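Local coordinates for protein ATP:cob(I)alamin adenosyltransferase, putative (Burkholderia thailandensis, PDB 2ZHZ) that probably transfers the adenosyl group of ATP to the cobalt of reduced cobalamin, working as a homotrimeric helix bundle that binds ATP and magnesium, at residues G47-A51 and E52-D56. Residues are numbered along the deposited sequence; the frame is centred on the assembly and turned at random.
Sequences GVLLA and EPLPD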
# COMPACT_ATOMS: atom_id res chain seq x y z
N GLY B 47 -3.22 -9.38 -6.46
CA GLY B 47 -2.55 -9.92 -7.63
C GLY B 47 -1.17 -10.44 -7.24
O GLY B 47 -0.68 -11.43 -7.80
N VAL B 48 -0.53 -9.77 -6.28
CA VAL B 48 0.79 -10.19 -5.82
C VAL B 48 0.66 -11.50 -5.05
O VAL B 48 1.49 -12.40 -5.18
CB VAL B 48 1.42 -9.11 -4.91
CG1 VAL B 48 2.69 -9.65 -4.27
CG2 VAL B 48 1.74 -7.88 -5.74
N LEU B 49 -0.40 -11.60 -4.25
CA LEU B 49 -0.65 -12.82 -3.49
C LEU B 49 -0.95 -13.98 -4.44
O LEU B 49 -0.50 -15.11 -4.22
CB LEU B 49 -1.84 -12.61 -2.54
CG LEU B 49 -2.35 -13.84 -1.79
CD1 LEU B 49 -1.21 -14.53 -1.04
CD2 LEU B 49 -3.46 -13.42 -0.83
N LEU B 50 -1.69 -13.70 -5.51
CA LEU B 50 -2.02 -14.73 -6.49
C LEU B 50 -0.80 -15.25 -7.24
O LEU B 50 -0.85 -16.30 -7.88
CB LEU B 50 -3.06 -14.21 -7.48
CG LEU B 50 -4.51 -14.20 -6.97
CD1 LEU B 50 -5.38 -13.35 -7.86
CD2 LEU B 50 -5.03 -15.64 -6.93
N ALA B 51 0.31 -14.52 -7.15
CA ALA B 51 1.54 -14.92 -7.82
C ALA B 51 2.33 -15.92 -6.98
O ALA B 51 3.38 -16.42 -7.40
CB ALA B 51 2.40 -13.69 -8.13
N GLU B 52 1.83 -16.21 -5.78
CA GLU B 52 2.46 -17.15 -4.86
C GLU B 52 1.78 -18.51 -5.00
O GLU B 52 0.71 -18.62 -5.59
CB GLU B 52 2.28 -16.68 -3.42
CG GLU B 52 2.99 -15.39 -3.05
CD GLU B 52 4.49 -15.58 -2.93
OE1 GLU B 52 4.92 -16.49 -2.19
OE2 GLU B 52 5.24 -14.81 -3.57
N PRO B 53 2.42 -19.57 -4.47
CA PRO B 53 1.82 -20.91 -4.55
C PRO B 53 0.61 -20.87 -3.62
O PRO B 53 0.71 -20.35 -2.50
CB PRO B 53 2.92 -21.81 -4.01
CG PRO B 53 4.18 -21.08 -4.39
CD PRO B 53 3.83 -19.65 -4.04
N LEU B 54 -0.52 -21.41 -4.05
CA LEU B 54 -1.72 -21.39 -3.23
C LEU B 54 -2.59 -22.61 -3.42
O LEU B 54 -2.52 -23.28 -4.45
CB LEU B 54 -2.57 -20.17 -3.58
CG LEU B 54 -2.03 -18.74 -3.43
CD1 LEU B 54 -2.93 -17.79 -4.23
CD2 LEU B 54 -1.99 -18.34 -1.97
N PRO B 55 -3.44 -22.93 -2.43
CA PRO B 55 -4.32 -24.09 -2.58
C PRO B 55 -5.28 -23.70 -3.70
O PRO B 55 -5.64 -22.53 -3.83
CB PRO B 55 -5.03 -24.15 -1.23
CG PRO B 55 -4.03 -23.56 -0.28
CD PRO B 55 -3.51 -22.38 -1.06
N ASP B 56 -5.68 -24.66 -4.52
CA ASP B 56 -6.58 -24.38 -5.64
C ASP B 56 -7.85 -23.62 -5.27
O ASP B 56 -8.25 -22.70 -5.98
CB ASP B 56 -6.96 -25.68 -6.35
CG ASP B 56 -5.81 -26.26 -7.15
OD1 ASP B 56 -5.90 -27.43 -7.57
OD2 ASP B 56 -4.82 -25.54 -7.37
O HOH W 1 4.03 -12.83 -4.90
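L54 turns its side chain back toward helix 31-50 and meets two leucines through separate methyls: its CD2 lies 4.0 Å from CD1 of L49, its CD1 4.0 Å from CD2 of L50, and each pair of side chains crosses at about a right angle. Branched leucine suits this place because one residue can serve two neighbours. CG of L54 is anti to the carbonyl carbon (chi1 -60°) and chi2 is extended (164°), which together lay CD1 against L50 CA at 3.9 Å. L49 and L54 also both touch L166 of helix 147-169.

Two backbone hydrogen bonds hold the turn that leads out of helix 31-50. A51 N donates to V48 O, and E52 N to L49 O at 3.0 Å, both with the i to i+3 spacing of the 3-10 type.

E52 bends at chi2 (-73°), turning its carboxylate back toward V48. One water there donates to V48 O at 2.6 Å and to E52 OE2 at 2.7 Å, while OE2 also forms a salt bridge with R116 of the second subunit. That salt bridge probably balances the charge of the buried glutamate, and the same short segment joins a backbone turn, apolar packing between helices and subunit association.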